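Local coordinates for protein cycloalternan-forming enzyme (Listeria monocytogenes serovar 1/2a, PDB 5F7U) that is a multidomain carbohydrate-active enzyme of glycoside hydrolase family 31, with a TIM-barrel domain, and binds glycans and magnesium ions, at residues W363-D375 with A387-Q401. The protein carries 1 engineered substitution. Residues are numbered along the deposited sequence; the frame is centred on the assembly and turned at random.
Sequences WAFGLWMSANEWD and AKANDIPATGFVLEQ. With MG (magnesium ion), chain J; GLC (alpha-D-glucopyranose), chain F; GLC (alpha-D-glucopyranose), chain B.
Strands 367-369 and 396-399 are the first two parallel strands of the family 31 TIM barrel, joined through helix 377-389 in a beta-alpha-beta crossover. M369 N donates to G396 O (2.8 Å), and V398 N donates to M369 O. L367 O accepts from both T395 N and G396 N. At the start of the strands, T395 OG1 donates to W363 O at 2.7 Å, in the carbonyl plane. G396 CA lies over one face of the W368 ring, while V398 CG2 meets the ring edge at CE3 (3.7 Å). M369 lies beside A394 through CG and brings CE to the F397 ring. The W374 six-membered ring and the F397 ring are tilted by 22° and well offset, with centroids 5.0 Å apart. At the C-terminal ends, a chi1 of -170° swings the N372 amide toward the pocket. There N372 ND2 donates to E400 OE1 (2.8 Å) and to O5 of one alpha-D-glucopyranose. E400 OE1 also accepts from O4 of a second. Q401 NE2 donates to N372 O. E373 O and D375 OD1 bind magnesium with D379. N372 and a sugar hydroxyl grip E400 OE1, and K535 forms a salt bridge with OE2, which probably fixes the carboxylate's rotation beside the sugars.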
ATOM      1  N   TRP A 363      17.117   8.076  -1.405  1.00 15.13           N
ATOM      2  CA  TRP A 363      17.729   6.756  -1.589  1.00 14.89           C
ATOM      3  C   TRP A 363      16.806   5.580  -1.320  1.00 14.35           C
ATOM      4  O   TRP A 363      16.968   4.522  -1.916  1.00 14.05           O
ATOM      5  CB  TRP A 363      19.036   6.604  -0.798  1.00 15.30           C
ATOM      6  CG  TRP A 363      18.925   6.373   0.698  1.00 15.31           C
ATOM      7  CD1 TRP A 363      19.064   7.320   1.688  1.00 15.65           C
ATOM      8  CD2 TRP A 363      18.704   5.118   1.370  1.00 15.11           C
ATOM      9  NE1 TRP A 363      18.928   6.732   2.922  1.00 15.78           N
ATOM     10  CE2 TRP A 363      18.723   5.383   2.764  1.00 15.36           C
ATOM     11  CE3 TRP A 363      18.510   3.796   0.931  1.00 14.96           C
ATOM     12  CZ2 TRP A 363      18.542   4.372   3.727  1.00 15.07           C
ATOM     13  CZ3 TRP A 363      18.324   2.782   1.891  1.00 14.93           C
ATOM     14  CH2 TRP A 363      18.343   3.085   3.280  1.00 14.80           C
ATOM     15  N   ALA A 364      15.816   5.783  -0.455  1.00 14.00           N
ATOM     16  CA  ALA A 364      14.841   4.738  -0.188  1.00 13.53           C
ATOM     17  C   ALA A 364      14.022   4.354  -1.433  1.00 13.41           C
ATOM     18  O   ALA A 364      13.455   3.260  -1.475  1.00 13.14           O
ATOM     19  CB  ALA A 364      13.935   5.150   0.969  1.00 13.76           C
ATOM     20  N   PHE A 365      13.999   5.236  -2.434  1.00 13.28           N
ATOM     21  CA  PHE A 365      13.190   5.051  -3.658  1.00 13.18           C
ATOM     22  C   PHE A 365      13.939   4.504  -4.870  1.00 13.33           C
ATOM     23  O   PHE A 365      13.362   4.384  -5.959  1.00 13.63           O
ATOM     24  CB  PHE A 365      12.420   6.344  -3.940  1.00 12.98           C
ATOM     25  CG  PHE A 365      11.484   6.669  -2.824  1.00 12.68           C
ATOM     26  CD1 PHE A 365      10.243   6.031  -2.744  1.00 12.33           C
ATOM     27  CD2 PHE A 365      11.889   7.513  -1.785  1.00 12.98           C
ATOM     28  CE1 PHE A 365       9.397   6.248  -1.656  1.00 12.27           C
ATOM     29  CE2 PHE A 365      11.055   7.739  -0.697  1.00 12.85           C
ATOM     30  CZ  PHE A 365       9.801   7.114  -0.634  1.00 12.63           C
ATOM     31  N   GLY A 366      15.218   4.170  -4.683  1.00 13.50           N
ATOM     32  CA  GLY A 366      15.963   3.426  -5.696  1.00 13.50           C
ATOM     33  C   GLY A 366      15.883   1.926  -5.429  1.00 13.45           C
ATOM     34  O   GLY A 366      15.145   1.472  -4.526  1.00 13.45           O
ATOM     35  N   LEU A 367      16.657   1.137  -6.172  1.00 13.13           N
ATOM     36  CA  LEU A 367      16.572  -0.310  -5.995  1.00 12.95           C
ATOM     37  C   LEU A 367      17.255  -0.753  -4.691  1.00 13.00           C
ATOM     38  O   LEU A 367      18.377  -0.320  -4.410  1.00 13.11           O
ATOM     39  CB  LEU A 367      17.229  -1.046  -7.165  1.00 12.99           C
ATOM     40  CG  LEU A 367      17.386  -2.578  -7.079  1.00 12.97           C
ATOM     41  CD1 LEU A 367      16.014  -3.259  -7.043  1.00 12.58           C
ATOM     42  CD2 LEU A 367      18.213  -3.052  -8.280  1.00 13.42           C
ATOM     43  N   TRP A 368      16.568  -1.624  -3.945  1.00 12.82           N
ATOM     44  CA  TRP A 368      17.144  -2.307  -2.792  1.00 13.11           C
ATOM     45  C   TRP A 368      17.581  -3.709  -3.158  1.00 13.22           C
ATOM     46  O   TRP A 368      16.794  -4.457  -3.728  1.00 13.16           O
ATOM     47  CB  TRP A 368      16.121  -2.449  -1.675  1.00 13.00           C
ATOM     48  CG  TRP A 368      15.689  -1.182  -1.030  1.00 13.58           C
ATOM     49  CD1 TRP A 368      14.974  -0.167  -1.603  1.00 13.52           C
ATOM     50  CD2 TRP A 368      15.891  -0.823   0.341  1.00 13.73           C
ATOM     51  NE1 TRP A 368      14.731   0.827  -0.656  1.00 13.86           N
ATOM     52  CE2 TRP A 368      15.297   0.449   0.535  1.00 13.87           C
ATOM     53  CE3 TRP A 368      16.543  -1.441   1.421  1.00 14.12           C
ATOM     54  CZ2 TRP A 368      15.308   1.109   1.771  1.00 13.92           C
ATOM     55  CZ3 TRP A 368      16.568  -0.758   2.673  1.00 14.66           C
ATOM     56  CH2 TRP A 368      15.940   0.497   2.823  1.00 14.36           C
ATOM     57  N   MET A 369      18.826  -4.062  -2.808  1.00 13.75           N
ATOM     58  CA  MET A 369      19.358  -5.432  -3.022  1.00 14.09           C
ATOM     59  C   MET A 369      19.432  -6.186  -1.713  1.00 13.91           C
ATOM     60  O   MET A 369      19.924  -5.664  -0.716  1.00 14.16           O
ATOM     61  CB  MET A 369      20.774  -5.367  -3.603  1.00 14.98           C
ATOM     62  CG  MET A 369      20.869  -4.429  -4.796  1.00 15.85           C
ATOM     63  SD  MET A 369      22.288  -4.788  -5.853  1.00 17.07           S
ATOM     64  CE  MET A 369      23.633  -4.703  -4.666  1.00 16.86           C
ATOM     65  N   SER A 370      18.993  -7.437  -1.726  1.00 13.68           N
ATOM     66  CA  SER A 370      18.932  -8.225  -0.494  1.00 13.65           C
ATOM     67  C   SER A 370      19.036  -9.698  -0.869  1.00 13.64           C
ATOM     68  O   SER A 370      18.589 -10.079  -1.948  1.00 13.76           O
ATOM     69  CB  SER A 370      17.611  -7.950   0.235  1.00 13.54           C
ATOM     70  OG  SER A 370      17.475  -8.759   1.402  1.00 14.10           O
ATOM     71  N   ALA A 371      19.599 -10.509   0.028  1.00 13.51           N
ATOM     72  CA  ALA A 371      19.605 -11.981  -0.096  1.00 13.80           C
ATOM     73  C   ALA A 371      20.007 -12.552   1.237  1.00 14.06           C
ATOM     74  O   ALA A 371      21.072 -12.203   1.773  1.00 14.25           O
ATOM     75  CB  ALA A 371      20.570 -12.462  -1.186  1.00 14.24           C
ATOM     76  N   ASN A 372      19.181 -13.451   1.773  1.00 14.11           N
ATOM     77  CA  ASN A 372      19.516 -14.040   3.060  1.00 14.50           C
ATOM     78  C   ASN A 372      20.863 -14.765   3.025  1.00 15.02           C
ATOM     79  O   ASN A 372      21.552 -14.829   4.049  1.00 14.96           O
ATOM     80  CB  ASN A 372      18.412 -14.981   3.551  1.00 14.64           C
ATOM     81  CG  ASN A 372      18.621 -15.407   4.985  1.00 15.46           C
ATOM     82  OD1 ASN A 372      19.106 -16.526   5.247  1.00 16.00           O
ATOM     83  ND2 ASN A 372      18.294 -14.519   5.926  1.00 15.33           N
ATOM     84  N   GLU A 373      21.238 -15.301   1.862  1.00 15.09           N
ATOM     85  CA  GLU A 373      22.509 -16.035   1.724  1.00 16.02           C
ATOM     86  C   GLU A 373      23.802 -15.207   1.875  1.00 16.29           C
ATOM     87  O   GLU A 373      24.888 -15.785   2.033  1.00 17.77           O
ATOM     88  CB  GLU A 373      22.544 -16.839   0.421  1.00 16.37           C
ATOM     89  CG  GLU A 373      22.630 -16.001  -0.849  1.00 16.82           C
ATOM     90  CD  GLU A 373      22.368 -16.833  -2.096  1.00 17.23           C
ATOM     91  OE1 GLU A 373      21.208 -17.267  -2.316  1.00 16.74           O
ATOM     92  OE2 GLU A 373      23.339 -17.045  -2.873  1.00 17.86           O
ATOM     93  N   TRP A 374      23.683 -13.879   1.790  1.00 15.94           N
ATOM     94  CA  TRP A 374      24.837 -13.001   1.981  1.00 15.99           C
ATOM     95  C   TRP A 374      25.196 -12.997   3.460  1.00 16.19           C
ATOM     96  O   TRP A 374      24.451 -12.457   4.298  1.00 15.75           O
ATOM     97  CB  TRP A 374      24.518 -11.589   1.494  1.00 15.68           C
ATOM     98  CG  TRP A 374      24.253 -11.509   0.020  1.00 15.48           C
ATOM     99  CD1 TRP A 374      24.579 -12.441  -0.947  1.00 15.52           C
ATOM    100  CD2 TRP A 374      23.623 -10.425  -0.661  1.00 15.27           C
ATOM    101  NE1 TRP A 374      24.165 -11.990  -2.190  1.00 15.32           N
ATOM    102  CE2 TRP A 374      23.597 -10.754  -2.043  1.00 15.44           C
ATOM    103  CE3 TRP A 374      23.068  -9.201  -0.239  1.00 15.27           C
ATOM    104  CZ2 TRP A 374      23.011  -9.915  -3.004  1.00 15.43           C
ATOM    105  CZ3 TRP A 374      22.503  -8.353  -1.214  1.00 15.15           C
ATOM    106  CH2 TRP A 374      22.483  -8.720  -2.564  1.00 15.32           C
ATOM    107  N   ASP A 375      26.312 -13.641   3.791  1.00 16.85           N
ATOM    108  CA  ASP A 375      26.638 -13.869   5.198  1.00 17.32           C
ATOM    109  C   ASP A 375      28.093 -13.629   5.539  1.00 17.79           C
ATOM    110  O   ASP A 375      28.558 -14.055   6.602  1.00 17.77           O
ATOM    111  CB  ASP A 375      26.232 -15.298   5.630  1.00 18.12           C
ATOM    112  CG  ASP A 375      27.139 -16.382   5.030  1.00 19.07           C
ATOM    113  OD1 ASP A 375      27.607 -16.236   3.871  1.00 19.94           O
ATOM    114  OD2 ASP A 375      27.358 -17.406   5.720  1.00 20.03           O
ATOM    115  N   ALA A 387      26.824  -5.919  -9.180  1.00 18.48           N
ATOM    116  CA  ALA A 387      25.989  -4.762  -9.509  1.00 18.70           C
ATOM    117  C   ALA A 387      26.742  -3.805 -10.420  1.00 19.64           C
ATOM    118  O   ALA A 387      26.194  -3.364 -11.415  1.00 20.27           O
ATOM    119  CB  ALA A 387      25.481  -4.051  -8.258  1.00 17.82           C
ATOM    120  N   LYS A 388      28.013  -3.542 -10.109  1.00 20.29           N
ATOM    121  CA  LYS A 388      28.833  -2.610 -10.884  1.00 21.46           C
ATOM    122  C   LYS A 388      29.058  -3.147 -12.297  1.00 21.45           C
ATOM    123  O   LYS A 388      28.876  -2.411 -13.253  1.00 21.53           O
ATOM    124  CB  LYS A 388      30.162  -2.301 -10.163  1.00 22.70           C
ATOM    125  CG  LYS A 388      31.004  -1.170 -10.752  1.00 25.27           C
ATOM    126  CD  LYS A 388      32.248  -0.951  -9.891  1.00 27.53           C
ATOM    127  CE  LYS A 388      33.438  -0.394 -10.670  1.00 29.74           C
ATOM    128  NZ  LYS A 388      34.714  -0.365  -9.873  1.00 31.86           N
ATOM    129  N   ALA A 389      29.403  -4.429 -12.424  1.00 20.88           N
ATOM    130  CA  ALA A 389      29.711  -5.031 -13.737  1.00 21.65           C
ATOM    131  C   ALA A 389      28.491  -5.104 -14.659  1.00 21.71           C
ATOM    132  O   ALA A 389      28.620  -5.051 -15.894  1.00 22.30           O
ATOM    133  CB  ALA A 389      30.309  -6.419 -13.556  1.00 21.63           C
ATOM    134  N   ASN A 390      27.322  -5.225 -14.044  1.00 20.93           N
ATOM    135  CA  ASN A 390      26.045  -5.343 -14.746  1.00 21.02           C
ATOM    136  C   ASN A 390      25.283  -4.016 -14.851  1.00 20.86           C
ATOM    137  O   ASN A 390      24.097  -4.000 -15.219  1.00 20.44           O
ATOM    138  CB  ASN A 390      25.201  -6.442 -14.080  1.00 20.86           C
ATOM    139  CG  ASN A 390      25.755  -7.833 -14.356  1.00 21.59           C
ATOM    140  OD1 ASN A 390      25.590  -8.349 -15.456  1.00 22.94           O
ATOM    141  ND2 ASN A 390      26.452  -8.425 -13.384  1.00 21.22           N
ATOM    142  N   ASP A 391      25.971  -2.913 -14.540  1.00 21.10           N
ATOM    143  CA  ASP A 391      25.399  -1.559 -14.597  1.00 21.58           C
ATOM    144  C   ASP A 391      24.045  -1.449 -13.875  1.00 20.28           C
ATOM    145  O   ASP A 391      23.041  -1.018 -14.460  1.00 20.11           O
ATOM    146  CB  ASP A 391      25.296  -1.084 -16.061  1.00 23.17           C
ATOM    147  CG  ASP A 391      26.642  -1.108 -16.783  1.00 25.56           C
ATOM    148  OD1 ASP A 391      27.634  -0.610 -16.218  1.00 26.61           O
ATOM    149  OD2 ASP A 391      26.710  -1.625 -17.921  1.00 27.37           O
ATOM    150  N   ILE A 392      24.051  -1.870 -12.608  1.00 19.35           N
ATOM    151  CA  ILE A 392      22.853  -1.850 -11.761  1.00 18.23           C
ATOM    152  C   ILE A 392      23.103  -0.823 -10.645  1.00 18.44           C
ATOM    153  O   ILE A 392      23.699  -1.161  -9.613  1.00 18.97           O
ATOM    154  CB  ILE A 392      22.521  -3.263 -11.192  1.00 17.38           C
ATOM    155  CG1 ILE A 392      22.415  -4.329 -12.294  1.00 17.36           C
ATOM    156  CG2 ILE A 392      21.271  -3.212 -10.301  1.00 16.55           C
ATOM    157  CD1 ILE A 392      21.295  -4.117 -13.318  1.00 17.20           C
ATOM    158  N   PRO A 393      22.653   0.431 -10.846  1.00 18.76           N
ATOM    159  CA  PRO A 393      22.900   1.495  -9.877  1.00 18.57           C
ATOM    160  C   PRO A 393      21.881   1.477  -8.715  1.00 17.64           C
ATOM    161  O   PRO A 393      21.109   2.417  -8.514  1.00 17.92           O
ATOM    162  CB  PRO A 393      22.794   2.747 -10.741  1.00 19.26           C
ATOM    163  CG  PRO A 393      21.713   2.392 -11.716  1.00 19.13           C
ATOM    164  CD  PRO A 393      22.010   0.963 -12.067  1.00 18.94           C
ATOM    165  N   ALA A 394      21.928   0.415  -7.924  1.00 17.18           N
ATOM    166  CA  ALA A 394      21.052   0.273  -6.775  1.00 16.36           C
ATOM    167  C   ALA A 394      21.415   1.313  -5.713  1.00 16.39           C
ATOM    168  O   ALA A 394      22.524   1.875  -5.733  1.00 16.91           O
ATOM    169  CB  ALA A 394      21.167  -1.145  -6.204  1.00 16.17           C
ATOM    170  N   THR A 395      20.483   1.572  -4.790  1.00 15.83           N
ATOM    171  CA  THR A 395      20.734   2.536  -3.708  1.00 15.98           C
ATOM    172  C   THR A 395      20.573   1.958  -2.308  1.00 15.72           C
ATOM    173  O   THR A 395      21.018   2.570  -1.332  1.00 15.92           O
ATOM    174  CB  THR A 395      19.841   3.780  -3.828  1.00 15.88           C
ATOM    175  OG1 THR A 395      18.468   3.381  -3.800  1.00 15.48           O
ATOM    176  CG2 THR A 395      20.154   4.542  -5.126  1.00 16.55           C
ATOM    177  N   GLY A 396      19.919   0.800  -2.207  1.00 15.55           N
ATOM    178  CA  GLY A 396      19.684   0.175  -0.903  1.00 15.36           C
ATOM    179  C   GLY A 396      20.296  -1.210  -0.833  1.00 15.10           C
ATOM    180  O   GLY A 396      20.378  -1.912  -1.834  1.00 15.17           O
ATOM    181  N   PHE A 397      20.726  -1.602   0.367  1.00 15.13           N
ATOM    182  CA  PHE A 397      21.433  -2.865   0.565  1.00 15.02           C
ATOM    183  C   PHE A 397      20.992  -3.426   1.913  1.00 14.78           C
ATOM    184  O   PHE A 397      20.949  -2.700   2.917  1.00 15.42           O
ATOM    185  CB  PHE A 397      22.955  -2.642   0.542  1.00 15.88           C
ATOM    186  CG  PHE A 397      23.757  -3.908   0.355  1.00 16.31           C
ATOM    187  CD1 PHE A 397      23.988  -4.783   1.416  1.00 16.57           C
ATOM    188  CD2 PHE A 397      24.324  -4.202  -0.887  1.00 16.81           C
ATOM    189  CE1 PHE A 397      24.718  -5.958   1.227  1.00 16.76           C
ATOM    190  CE2 PHE A 397      25.065  -5.374  -1.085  1.00 17.19           C
ATOM    191  CZ  PHE A 397      25.267  -6.252  -0.028  1.00 17.12           C
ATOM    192  N   VAL A 398      20.627  -4.698   1.941  1.00 13.89           N
ATOM    193  CA  VAL A 398      20.142  -5.282   3.190  1.00 14.01           C
ATOM    194  C   VAL A 398      21.058  -6.432   3.573  1.00 13.98           C
ATOM    195  O   VAL A 398      21.427  -7.226   2.707  1.00 14.39           O
ATOM    196  CB  VAL A 398      18.695  -5.829   3.060  1.00 13.71           C
ATOM    197  CG1 VAL A 398      18.206  -6.402   4.402  1.00 13.81           C
ATOM    198  CG2 VAL A 398      17.728  -4.749   2.549  1.00 13.65           C
ATOM    199  N   LEU A 399      21.423  -6.512   4.858  1.00 14.12           N
ATOM    200  CA  LEU A 399      22.066  -7.718   5.389  1.00 14.32           C
ATOM    201  C   LEU A 399      21.180  -8.354   6.434  1.00 14.37           C
ATOM    202  O   LEU A 399      20.769  -7.690   7.383  1.00 14.09           O
ATOM    203  CB  LEU A 399      23.443  -7.420   6.007  1.00 14.82           C
ATOM    204  CG  LEU A 399      24.599  -7.249   5.023  1.00 15.27           C
ATOM    205  CD1 LEU A 399      25.835  -6.949   5.850  1.00 15.76           C
ATOM    206  CD2 LEU A 399      24.801  -8.530   4.218  1.00 15.19           C
ATOM    207  N   GLU A 400      20.917  -9.645   6.262  1.00 14.48           N
ATOM    208  CA  GLU A 400      20.154 -10.409   7.227  1.00 14.84           C
ATOM    209  C   GLU A 400      21.039 -11.313   8.042  1.00 15.28           C
ATOM    210  O   GLU A 400      20.983 -11.281   9.286  1.00 16.08           O
ATOM    211  CB  GLU A 400      19.058 -11.222   6.534  1.00 14.76           C
ATOM    212  CG  GLU A 400      18.021 -10.341   5.862  1.00 14.84           C
ATOM    213  CD  GLU A 400      16.751 -11.074   5.505  1.00 14.69           C
ATOM    214  OE1 GLU A 400      16.803 -12.304   5.239  1.00 14.90           O
ATOM    215  OE2 GLU A 400      15.690 -10.406   5.491  1.00 14.75           O
ATOM    216  N   GLN A 401      21.864 -12.097   7.354  1.00 15.33           N
ATOM    217  CA  GLN A 401      22.694 -13.107   7.990  1.00 16.07           C
ATOM    218  C   GLN A 401      24.047 -12.490   8.404  1.00 16.26           C
ATOM    219  O   GLN A 401      25.131 -12.916   7.971  1.00 16.60           O
ATOM    220  CB  GLN A 401      22.834 -14.308   7.053  1.00 16.36           C
ATOM    221  CG  GLN A 401      23.184 -15.586   7.784  1.00 17.25           C
ATOM    222  CD  GLN A 401      23.299 -16.820   6.916  1.00 17.31           C
ATOM    223  OE1 GLN A 401      23.792 -17.830   7.405  1.00 18.04           O
ATOM    224  NE2 GLN A 401      22.899 -16.753   5.645  1.00 16.91           N
TER
HETATM  225 MG    MG J1104      26.855 -16.757   1.878  1.00 15.14          MG
HETATM  226  C1  GLC F   3      16.219 -16.021   8.603  1.00 25.64           C
HETATM  227  C2  GLC F   3      16.063 -17.192   9.582  1.00 27.55           C
HETATM  228  C3  GLC F   3      16.397 -16.769  11.018  1.00 27.41           C
HETATM  229  C4  GLC F   3      17.759 -16.079  11.091  1.00 26.07           C
HETATM  230  C5  GLC F   3      17.748 -14.892  10.115  1.00 24.53           C
HETATM  231  C6  GLC F   3      19.015 -14.048  10.124  1.00 23.74           C
HETATM  232  O2  GLC F   3      14.717 -17.671   9.561  1.00 29.08           O
HETATM  233  O3  GLC F   3      16.379 -17.908  11.887  1.00 28.66           O
HETATM  234  O4  GLC F   3      17.992 -15.640  12.435  1.00 26.18           O
HETATM  235  O5  GLC F   3      17.494 -15.374   8.779  1.00 23.89           O
HETATM  236  O6  GLC F   3      20.083 -14.810   9.553  1.00 23.42           O
HETATM  237  C1  GLC B   2      11.481 -13.536   7.878  1.00 24.23           C
HETATM  238  C2  GLC B   2      11.345 -12.453   6.785  1.00 22.22           C
HETATM  239  C3  GLC B   2      12.236 -12.721   5.556  1.00 21.59           C
HETATM  240  C4  GLC B   2      13.691 -12.960   5.992  1.00 21.87           C
HETATM  241  C5  GLC B   2      13.770 -13.913   7.192  1.00 23.14           C
HETATM  242  C6  GLC B   2      15.172 -14.056   7.764  1.00 23.44           C
HETATM  243  O2  GLC B   2       9.966 -12.226   6.477  1.00 22.18           O
HETATM  244  O3  GLC B   2      12.206 -11.616   4.635  1.00 19.32           O
HETATM  245  O4  GLC B   2      14.450 -13.504   4.897  1.00 19.95           O
HETATM  246  O5  GLC B   2      12.869 -13.573   8.266  1.00 23.37           O
HETATM  247  O6  GLC B   2      15.097 -15.114   8.740  1.00 24.60           O
HETATM  248  O   HOH W   1      18.396   2.485  -7.912  1.00 16.11           O
HETATM  249  O   HOH W   2      21.931 -11.401   4.354  1.00 15.19           O
HETATM  250  O   HOH W   3      19.840  -9.565   2.749  1.00 17.20           O
HETATM  251  O   HOH W   4      27.425 -13.998   9.094  1.00 18.75           O
HETATM  252  O   HOH W   5      27.128 -17.711   8.421  1.00 32.52           O
HETATM  253  O   HOH W   6      26.478 -16.921  -0.411  1.00 44.26           O
HETATM  254  O   HOH W   7      28.769 -17.704   1.404  1.00 42.25           O
HETATM  255  O   HOH W   8      25.681 -18.526   2.824  1.00 24.48           O